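Local coordinates for protein CTP:phosphocholine Cytidylyltransferase (Streptococcus pneumoniae, PDB 1JYK) that catalyses transfer of a cytidylyl group from CTP to phosphocholine, giving CDP-choline and pyrophosphate, at residues S121-A126 with G181-D186; K48-V53 with F85-E90; V147-C152 with I234-S239. One frame throughout, in Å; residues are numbered along the deposited sequence.

Interaction 1 (121-126 with 181-186) is the core contact. It joins two neighbouring strands of the mixed central sheet by backbone hydrogen bonds, with side chains packed on both faces. Interaction 2 (48-53 with 85-90) lies further out. Its centre is about 16 Å from that of the chain, yet it is buried and apolar, with Y87 at its exposed rim. Interaction 3 (147-152 with 234-239) is only partly buried, and a salt bridge carries it. Interactions 1 and 3 reach the same sheet, since strands 182-185 and 142-149 are neighbours there, and V182 packs on I234. A126 touches A49, and V53 touches I237, so each contact meets the other two.

Interaction 1 of 3, residues S121-A126 with G181-D186; sequences SYVIDA and GVSFWD
The backbone O of V123 is held twice: S183 N donates to it at 3.2 Å, and a water donates to it at 2.7 Å. In return, V123 N donates to S183 O at 2.8 Å. S183 O also receives a CA-H...O contact from Y122 CA, at 3.1 Å. One rung along, W185 N donates to S121 O, while the return bond from S121 N to W185 O is weak. D125 N binds G181 O at 2.9 Å. These bonds pair two antiparallel strands of the mixed central sheet of this nucleotidyltransferase fold. Y122 and F184 share one face of the sheet, with I124 and V182. The edge of F184 points at the face of Y122, with centroids 5.0 Å apart and planes at 58°, and F184 CB also lies over that face. The hydroxyl of Y122 reaches R136 O. On the other face, V123 CG2 packs against W185 CD1 at 3.8 Å. S183 OG stands between its backbone N and carbonyl carbon (chi1 61°), where it meets W185 NE1, which donates to it, and the same water. Backbone bonds therefore fix the register, while a small polar network sits among the apolar groups of the V123 face.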
loop_
_atom_site.group_PDB
_atom_site.type_symbol
_atom_site.label_atom_id
_atom_site.label_comp_id
_atom_site.label_asym_id
_atom_site.label_seq_id
_atom_site.Cartn_x
_atom_site.Cartn_y
_atom_site.Cartn_z
ATOM N N SER A 121 -2.671 9.754 6.606
ATOM C CA SER A 121 -2.925 9.166 5.307
ATOM C C SER A 121 -2.852 7.643 5.288
ATOM O O SER A 121 -2.110 7.023 6.056
ATOM C CB SER A 121 -1.925 9.732 4.299
ATOM O OG SER A 121 -1.988 9.039 3.067
ATOM N N TYR A 122 -3.658 7.047 4.415
ATOM C CA TYR A 122 -3.650 5.604 4.220
ATOM C C TYR A 122 -2.610 5.401 3.127
ATOM O O TYR A 122 -2.429 6.275 2.277
ATOM C CB TYR A 122 -4.994 5.104 3.672
ATOM C CG TYR A 122 -6.056 4.882 4.713
ATOM C CD1 TYR A 122 -6.179 3.653 5.366
ATOM C CD2 TYR A 122 -6.926 5.911 5.069
ATOM C CE1 TYR A 122 -7.147 3.463 6.356
ATOM C CE2 TYR A 122 -7.893 5.730 6.055
ATOM C CZ TYR A 122 -7.996 4.508 6.694
ATOM O OH TYR A 122 -8.938 4.352 7.678
ATOM N N VAL A 123 -1.917 4.271 3.158
ATOM C CA VAL A 123 -0.953 3.934 2.120
ATOM C C VAL A 123 -1.520 2.612 1.630
ATOM O O VAL A 123 -1.690 1.681 2.415
ATOM C CB VAL A 123 0.483 3.740 2.674
ATOM C CG1 VAL A 123 1.406 3.227 1.566
ATOM C CG2 VAL A 123 1.004 5.068 3.220
ATOM N N ILE A 124 -1.805 2.531 0.338
ATOM C CA ILE A 124 -2.417 1.345 -0.234
ATOM C C ILE A 124 -1.676 0.771 -1.430
ATOM O O ILE A 124 -1.284 1.508 -2.333
ATOM C CB ILE A 124 -3.857 1.682 -0.670
ATOM C CG1 ILE A 124 -4.640 2.187 0.541
ATOM C CG2 ILE A 124 -4.525 0.473 -1.319
ATOM C CD1 ILE A 124 -5.605 3.304 0.219
ATOM N N ASP A 125 -1.485 -0.544 -1.432
ATOM C CA ASP A 125 -0.829 -1.212 -2.550
ATOM C C ASP A 125 -1.925 -1.377 -3.595
ATOM O O ASP A 125 -3.040 -1.777 -3.265
ATOM C CB ASP A 125 -0.312 -2.592 -2.143
ATOM C CG ASP A 125 0.943 -2.528 -1.284
ATOM O OD1 ASP A 125 1.546 -1.440 -1.141
ATOM O OD2 ASP A 125 1.327 -3.591 -0.747
ATOM N N ALA A 126 -1.606 -1.082 -4.852
ATOM C CA ALA A 126 -2.591 -1.167 -5.922
ATOM C C ALA A 126 -2.859 -2.556 -6.493
ATOM O O ALA A 126 -3.782 -2.717 -7.293
ATOM C CB ALA A 126 -2.202 -0.213 -7.054
ATOM N N GLY A 181 -0.690 -4.469 2.702
ATOM C CA GLY A 181 -0.948 -3.512 1.641
ATOM C C GLY A 181 -1.923 -2.404 1.975
ATOM O O GLY A 181 -2.291 -1.619 1.100
ATOM N N VAL A 182 -2.375 -2.353 3.225
ATOM C CA VAL A 182 -3.272 -1.294 3.672
ATOM C C VAL A 182 -2.812 -0.897 5.068
ATOM O O VAL A 182 -2.730 -1.735 5.970
ATOM C CB VAL A 182 -4.766 -1.741 3.734
ATOM C CG1 VAL A 182 -5.637 -0.568 4.179
ATOM C CG2 VAL A 182 -5.229 -2.250 2.372
ATOM N N SER A 183 -2.485 0.379 5.232
ATOM C CA SER A 183 -2.033 0.896 6.515
ATOM C C SER A 183 -2.412 2.369 6.621
ATOM O O SER A 183 -2.644 3.027 5.607
ATOM C CB SER A 183 -0.510 0.726 6.656
ATOM O OG SER A 183 0.212 1.436 5.656
ATOM N N PHE A 184 -2.491 2.877 7.845
ATOM C CA PHE A 184 -2.828 4.276 8.088
ATOM C C PHE A 184 -1.789 4.864 9.032
ATOM O O PHE A 184 -1.325 4.186 9.947
ATOM C CB PHE A 184 -4.217 4.396 8.715
ATOM C CG PHE A 184 -4.568 5.795 9.137
ATOM C CD1 PHE A 184 -5.076 6.711 8.211
ATOM C CD2 PHE A 184 -4.373 6.209 10.452
ATOM C CE1 PHE A 184 -5.382 8.019 8.589
ATOM C CE2 PHE A 184 -4.675 7.513 10.841
ATOM C CZ PHE A 184 -5.180 8.420 9.907
ATOM N N TRP A 185 -1.432 6.124 8.817
ATOM C CA TRP A 185 -0.419 6.768 9.645
ATOM C C TRP A 185 -0.882 8.093 10.215
ATOM O O TRP A 185 -1.334 8.964 9.467
ATOM C CB TRP A 185 0.853 6.949 8.816
ATOM C CG TRP A 185 1.256 5.646 8.256
ATOM C CD1 TRP A 185 0.898 5.126 7.042
ATOM C CD2 TRP A 185 1.932 4.601 8.963
ATOM N NE1 TRP A 185 1.293 3.810 6.960
ATOM C CE2 TRP A 185 1.930 3.461 8.122
ATOM C CE3 TRP A 185 2.526 4.507 10.231
ATOM C CZ2 TRP A 185 2.504 2.244 8.512
ATOM C CZ3 TRP A 185 3.098 3.304 10.615
ATOM C CH2 TRP A 185 3.082 2.185 9.755
ATOM N N ASP A 186 -0.783 8.241 11.535
ATOM C CA ASP A 186 -1.181 9.490 12.172
ATOM C C ASP A 186 -0.065 10.528 12.014
ATOM O O ASP A 186 1.044 10.199 11.574
ATOM C CB ASP A 186 -1.534 9.280 13.654
ATOM C CG ASP A 186 -0.387 8.717 14.460
ATOM O OD1 ASP A 186 0.773 9.069 14.187
ATOM O OD2 ASP A 186 -0.651 7.914 15.375
HETATM O O HOH W 1 0.183 -0.027 3.231
HETATM O O HOH W 2 -3.939 -3.146 -0.996
#

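Interaction 2 of 3, residues K48-V53 with F85-E90; sequences KALVQV and FDYLKE
L50 lays its CD1 methyl over the centre of the F85 ring, a CH-pi contact 4.0 Å from the centroid and only 5° off the ring normal. The contact joins a short 3-10 segment, 48-50, to the residues leading into helix 87-92 in the nucleotidyltransferase fold. Its tight part is the F85 ring. CG of L50 stands over the same face, 4.0 Å from F85 CE1, while A49 comes in at the ring edge, near the ring plane. F85 therefore meets the 3-10 segment with both a face and an edge. Its CB does not point straight at that segment, but with CG anti to the carbonyl carbon (chi1 -70°) the ring swings in toward A49 and L50. P47 and L96 add to the packing of F85.

The outer part is looser. Y87 is exposed, and L50 CD2 approaches the edge of its ring, 4.0 Å from Y87 OH. The two side chains run alongside each other, pointing opposite ways. The phenol oxygen is hydrogen-bonded to E60, and P57 touches both L50 and Y87. Within its own segment, Y87 has L88 CG over one face, away from the ring centre. L88 meets L50 more distantly, at 4.5 Å between L88 CD1 and L50 CD2. The closest approach belongs to the buried side, where A49 CB lies 3.7 Å from F85 CE1.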
loop_
_atom_site.group_PDB
_atom_site.type_symbol
_atom_site.label_atom_id
_atom_site.label_comp_id
_atom_site.label_asym_id
_atom_site.label_seq_id
_atom_site.Cartn_x
_atom_site.Cartn_y
_atom_site.Cartn_z
ATOM N N LYS A 48 -0.199 -2.797 -13.437
ATOM C CA LYS A 48 -0.938 -3.681 -12.550
ATOM C C LYS A 48 -2.139 -3.050 -11.845
ATOM O O LYS A 48 -3.124 -3.740 -11.582
ATOM C CB LYS A 48 0.006 -4.340 -11.537
ATOM C CG LYS A 48 0.568 -3.431 -10.492
ATOM C CD LYS A 48 1.685 -4.134 -9.744
ATOM C CE LYS A 48 2.259 -3.235 -8.665
ATOM N NZ LYS A 48 2.989 -4.020 -7.639
ATOM N N ALA A 49 -2.078 -1.752 -11.555
ATOM C CA ALA A 49 -3.195 -1.081 -10.884
ATOM C C ALA A 49 -4.420 -1.011 -11.789
ATOM O O ALA A 49 -5.548 -0.841 -11.314
ATOM C CB ALA A 49 -2.792 0.334 -10.453
ATOM N N LEU A 50 -4.197 -1.149 -13.092
ATOM C CA LEU A 50 -5.293 -1.072 -14.053
ATOM C C LEU A 50 -5.714 -2.422 -14.650
ATOM O O LEU A 50 -6.528 -2.476 -15.576
ATOM C CB LEU A 50 -4.940 -0.070 -15.159
ATOM C CG LEU A 50 -4.726 1.371 -14.662
ATOM C CD1 LEU A 50 -4.455 2.271 -15.856
ATOM C CD2 LEU A 50 -5.945 1.874 -13.891
ATOM N N VAL A 51 -5.158 -3.509 -14.123
ATOM C CA VAL A 51 -5.537 -4.837 -14.584
ATOM C C VAL A 51 -7.008 -4.962 -14.164
ATOM O O VAL A 51 -7.381 -4.574 -13.053
ATOM C CB VAL A 51 -4.670 -5.933 -13.902
ATOM C CG1 VAL A 51 -5.366 -7.284 -13.966
ATOM C CG2 VAL A 51 -3.322 -6.019 -14.596
ATOM N N GLN A 52 -7.848 -5.482 -15.047
ATOM C CA GLN A 52 -9.267 -5.593 -14.732
ATOM C C GLN A 52 -9.726 -6.927 -14.151
ATOM O O GLN A 52 -9.391 -7.993 -14.663
ATOM C CB GLN A 52 -10.094 -5.278 -15.979
ATOM C CG GLN A 52 -9.649 -4.018 -16.693
ATOM C CD GLN A 52 -10.561 -3.633 -17.832
ATOM O OE1 GLN A 52 -11.693 -4.106 -17.930
ATOM N NE2 GLN A 52 -10.075 -2.762 -18.703
ATOM N N VAL A 53 -10.478 -6.854 -13.061
ATOM C CA VAL A 53 -11.038 -8.043 -12.435
ATOM C C VAL A 53 -12.532 -7.782 -12.480
ATOM O O VAL A 53 -12.998 -6.695 -12.127
ATOM C CB VAL A 53 -10.539 -8.250 -10.970
ATOM C CG1 VAL A 53 -9.023 -8.304 -10.955
ATOM C CG2 VAL A 53 -11.045 -7.151 -10.059
ATOM N N PHE A 85 -3.405 6.127 -16.650
ATOM C CA PHE A 85 -4.058 6.610 -15.425
ATOM C C PHE A 85 -4.727 7.984 -15.568
ATOM O O PHE A 85 -5.531 8.376 -14.725
ATOM C CB PHE A 85 -3.039 6.720 -14.285
ATOM C CG PHE A 85 -2.541 5.397 -13.771
ATOM C CD1 PHE A 85 -3.100 4.818 -12.633
ATOM C CD2 PHE A 85 -1.496 4.739 -14.411
ATOM C CE1 PHE A 85 -2.623 3.599 -12.140
ATOM C CE2 PHE A 85 -1.012 3.521 -13.925
ATOM C CZ PHE A 85 -1.580 2.953 -12.787
ATOM N N ASP A 86 -4.392 8.718 -16.621
ATOM C CA ASP A 86 -4.929 10.062 -16.811
ATOM C C ASP A 86 -6.427 10.241 -16.634
ATOM O O ASP A 86 -6.867 11.186 -15.968
ATOM C CB ASP A 86 -4.509 10.593 -18.177
ATOM C CG ASP A 86 -3.045 10.994 -18.212
ATOM O OD1 ASP A 86 -2.508 11.415 -17.164
ATOM O OD2 ASP A 86 -2.427 10.882 -19.289
ATOM N N TYR A 87 -7.213 9.346 -17.222
ATOM C CA TYR A 87 -8.674 9.434 -17.126
ATOM C C TYR A 87 -9.224 9.482 -15.693
ATOM O O TYR A 87 -10.338 9.953 -15.471
ATOM C CB TYR A 87 -9.324 8.256 -17.870
ATOM C CG TYR A 87 -9.369 6.961 -17.073
ATOM C CD1 TYR A 87 -10.573 6.478 -16.556
ATOM C CD2 TYR A 87 -8.203 6.220 -16.841
ATOM C CE1 TYR A 87 -10.621 5.288 -15.825
ATOM C CE2 TYR A 87 -8.238 5.032 -16.114
ATOM C CZ TYR A 87 -9.447 4.570 -15.609
ATOM O OH TYR A 87 -9.479 3.388 -14.893
ATOM N N LEU A 88 -8.446 8.988 -14.728
ATOM C CA LEU A 88 -8.883 8.961 -13.337
ATOM C C LEU A 88 -8.996 10.339 -12.699
ATOM O O LEU A 88 -9.723 10.518 -11.729
ATOM C CB LEU A 88 -7.942 8.080 -12.500
ATOM C CG LEU A 88 -7.896 6.584 -12.846
ATOM C CD1 LEU A 88 -6.698 5.945 -12.149
ATOM C CD2 LEU A 88 -9.197 5.894 -12.422
ATOM N N LYS A 89 -8.284 11.320 -13.236
ATOM C CA LYS A 89 -8.350 12.657 -12.671
ATOM C C LYS A 89 -9.756 13.250 -12.793
ATOM O O LYS A 89 -10.305 13.776 -11.818
ATOM C CB LYS A 89 -7.327 13.558 -13.350
ATOM C CG LYS A 89 -5.900 13.111 -13.122
ATOM C CD LYS A 89 -4.916 14.124 -13.675
ATOM C CE LYS A 89 -4.957 14.145 -15.187
ATOM N NZ LYS A 89 -3.853 14.961 -15.756
ATOM N N GLU A 90 -10.353 13.156 -13.977
ATOM C CA GLU A 90 -11.697 13.689 -14.153
ATOM C C GLU A 90 -12.765 12.690 -13.684
ATOM O O GLU A 90 -13.891 13.065 -13.355
ATOM C CB GLU A 90 -11.919 14.083 -15.619
ATOM C CG GLU A 90 -11.619 15.562 -15.878
ATOM C CD GLU A 90 -11.630 15.942 -17.353
ATOM O OE1 GLU A 90 -12.168 15.169 -18.170
ATOM O OE2 GLU A 90 -11.101 17.019 -17.690
#

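Interaction 3 of 3, residues V147-C152 with I234-S239; sequences VYREDC and IYEIDS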
loop_
_atom_site.group_PDB
_atom_site.type_symbol
_atom_site.label_atom_id
_atom_site.label_comp_id
_atom_site.label_asym_id
_atom_site.label_seq_id
_atom_site.Cartn_x
_atom_site.Cartn_y
_atom_site.Cartn_z
ATOM N N VAL A 147 -3.937 -9.368 7.407
ATOM C CA VAL A 147 -4.609 -10.645 7.224
ATOM C C VAL A 147 -3.587 -11.725 7.588
ATOM O O VAL A 147 -2.374 -11.508 7.476
ATOM C CB VAL A 147 -5.060 -10.883 5.750
ATOM C CG1 VAL A 147 -6.216 -9.950 5.387
ATOM C CG2 VAL A 147 -3.885 -10.685 4.803
ATOM N N TYR A 148 -4.073 -12.882 8.028
ATOM C CA TYR A 148 -3.192 -13.990 8.372
ATOM C C TYR A 148 -2.934 -14.820 7.112
ATOM O O TYR A 148 -3.856 -15.084 6.333
ATOM C CB TYR A 148 -3.839 -14.865 9.455
ATOM C CG TYR A 148 -3.094 -16.155 9.744
ATOM C CD1 TYR A 148 -2.055 -16.191 10.679
ATOM C CD2 TYR A 148 -3.427 -17.337 9.085
ATOM C CE1 TYR A 148 -1.369 -17.382 10.948
ATOM C CE2 TYR A 148 -2.751 -18.526 9.347
ATOM C CZ TYR A 148 -1.725 -18.543 10.277
ATOM O OH TYR A 148 -1.056 -19.717 10.535
ATOM N N ARG A 149 -1.684 -15.225 6.906
ATOM C CA ARG A 149 -1.326 -16.027 5.742
ATOM C C ARG A 149 -0.372 -17.157 6.112
ATOM O O ARG A 149 0.396 -17.049 7.070
ATOM C CB ARG A 149 -0.655 -15.159 4.678
ATOM C CG ARG A 149 -1.579 -14.191 3.986
ATOM C CD ARG A 149 -2.727 -14.911 3.314
ATOM N NE ARG A 149 -3.620 -13.976 2.629
ATOM C CZ ARG A 149 -4.866 -13.704 3.013
ATOM N NH1 ARG A 149 -5.378 -14.298 4.091
ATOM N NH2 ARG A 149 -5.607 -12.843 2.312
ATOM N N GLU A 150 -0.427 -18.235 5.331
ATOM C CA GLU A 150 0.436 -19.399 5.520
ATOM C C GLU A 150 1.194 -19.664 4.218
ATOM O O GLU A 150 0.872 -19.081 3.182
ATOM C CB GLU A 150 -0.403 -20.615 5.904
ATOM C CG GLU A 150 -1.078 -20.465 7.248
ATOM C CD GLU A 150 -1.774 -21.730 7.705
ATOM O OE1 GLU A 150 -1.944 -21.901 8.931
ATOM O OE2 GLU A 150 -2.150 -22.548 6.840
ATOM N N ASP A 151 2.196 -20.535 4.267
ATOM C CA ASP A 151 2.990 -20.848 3.079
ATOM C C ASP A 151 3.455 -19.545 2.458
ATOM O O ASP A 151 3.452 -19.378 1.239
ATOM C CB ASP A 151 2.156 -21.625 2.056
ATOM C CG ASP A 151 1.485 -22.836 2.656
ATOM O OD1 ASP A 151 2.194 -23.661 3.277
ATOM O OD2 ASP A 151 0.248 -22.962 2.511
ATOM N N CYS A 152 3.858 -18.619 3.315
ATOM C CA CYS A 152 4.313 -17.314 2.875
ATOM C C CYS A 152 5.642 -17.339 2.157
ATOM O O CYS A 152 6.435 -18.266 2.306
ATOM C CB CYS A 152 4.422 -16.371 4.068
ATOM S SG CYS A 152 2.852 -15.761 4.616
ATOM N N ILE A 234 -8.679 -8.941 2.207
ATOM C CA ILE A 234 -7.774 -8.458 1.171
ATOM C C ILE A 234 -7.351 -9.683 0.377
ATOM O O ILE A 234 -6.988 -10.709 0.952
ATOM C CB ILE A 234 -6.507 -7.803 1.775
ATOM C CG1 ILE A 234 -6.864 -6.470 2.432
ATOM C CG2 ILE A 234 -5.465 -7.581 0.694
ATOM C CD1 ILE A 234 -5.782 -5.927 3.344
ATOM N N TYR A 235 -7.418 -9.592 -0.941
ATOM C CA TYR A 235 -7.018 -10.708 -1.778
ATOM C C TYR A 235 -5.810 -10.252 -2.574
ATOM O O TYR A 235 -5.917 -9.363 -3.412
ATOM C CB TYR A 235 -8.149 -11.103 -2.717
ATOM C CG TYR A 235 -7.849 -12.325 -3.549
ATOM C CD1 TYR A 235 -8.561 -13.508 -3.361
ATOM C CD2 TYR A 235 -6.885 -12.291 -4.555
ATOM C CE1 TYR A 235 -8.322 -14.625 -4.157
ATOM C CE2 TYR A 235 -6.639 -13.398 -5.355
ATOM C CZ TYR A 235 -7.363 -14.562 -5.152
ATOM O OH TYR A 235 -7.142 -15.659 -5.951
ATOM N N GLU A 236 -4.662 -10.861 -2.296
ATOM C CA GLU A 236 -3.413 -10.519 -2.965
ATOM C C GLU A 236 -3.308 -11.102 -4.358
ATOM O O GLU A 236 -3.598 -12.278 -4.569
ATOM C CB GLU A 236 -2.222 -11.026 -2.152
ATOM C CG GLU A 236 -2.253 -10.635 -0.696
ATOM C CD GLU A 236 -3.211 -11.482 0.129
ATOM O OE1 GLU A 236 -3.869 -12.392 -0.433
ATOM O OE2 GLU A 236 -3.299 -11.229 1.352
ATOM N N ILE A 237 -2.898 -10.275 -5.309
ATOM C CA ILE A 237 -2.712 -10.734 -6.677
ATOM C C ILE A 237 -1.204 -10.692 -6.899
ATOM O O ILE A 237 -0.647 -9.663 -7.276
ATOM C CB ILE A 237 -3.438 -9.819 -7.687
ATOM C CG1 ILE A 237 -4.907 -9.674 -7.276
ATOM C CG2 ILE A 237 -3.341 -10.412 -9.091
ATOM C CD1 ILE A 237 -5.787 -9.022 -8.309
ATOM N N ASP A 238 -0.550 -11.819 -6.634
ATOM C CA ASP A 238 0.897 -11.917 -6.760
ATOM C C ASP A 238 1.348 -12.634 -8.020
ATOM O O ASP A 238 2.545 -12.702 -8.294
ATOM C CB ASP A 238 1.483 -12.651 -5.546
ATOM C CG ASP A 238 1.392 -11.837 -4.267
ATOM O OD1 ASP A 238 1.419 -10.591 -4.353
ATOM O OD2 ASP A 238 1.294 -12.446 -3.175
ATOM N N SER A 239 0.400 -13.182 -8.772
ATOM C CA SER A 239 0.717 -13.904 -10.001
ATOM C C SER A 239 -0.519 -13.923 -10.879
ATOM O O SER A 239 -1.614 -13.627 -10.403
ATOM C CB SER A 239 1.111 -15.340 -9.673
ATOM O OG SER A 239 -0.001 -16.060 -9.164
#
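R149 reaches across to the carboxylate of E236, joining the end of strand 142-149 to strand 234-236. From CB, its chain runs to CG, which stands anti to the carbonyl carbon, and bends at chi2 (-58°) before extending through CD. R149 NE lies 3.0 Å from E236 OE2 and further from OE1. R149 CZ is 3.4 Å from E236 OE2. At the tip, R149 NH2 is also 3.0 Å from E236 OE2 and meets OE1 as well. NE and NH2 together form the salt bridge; all four N-H...O bonds are weak. R149 NH1 turns back to its own strand and donates to Y148 O at 2.8 Å; it also bonds to G231 O. The guanidinium and carboxylate planes stand 82° apart. V147 CG2 lies over the centre of one R149 guanidinium face, 3.6 Å above its plane, and is 3.5 Å from E236 OE2. V147 CG1 packs on I234 CB and lies 4.1 Å from I234 N, which is buried here without a polar partner. R149 NH2 lies close to I234 O too, but at a poor angle for a hydrogen bond. With crossed planes and weak bonds, the attraction is probably mainly that of opposite charges, with little directional bonding.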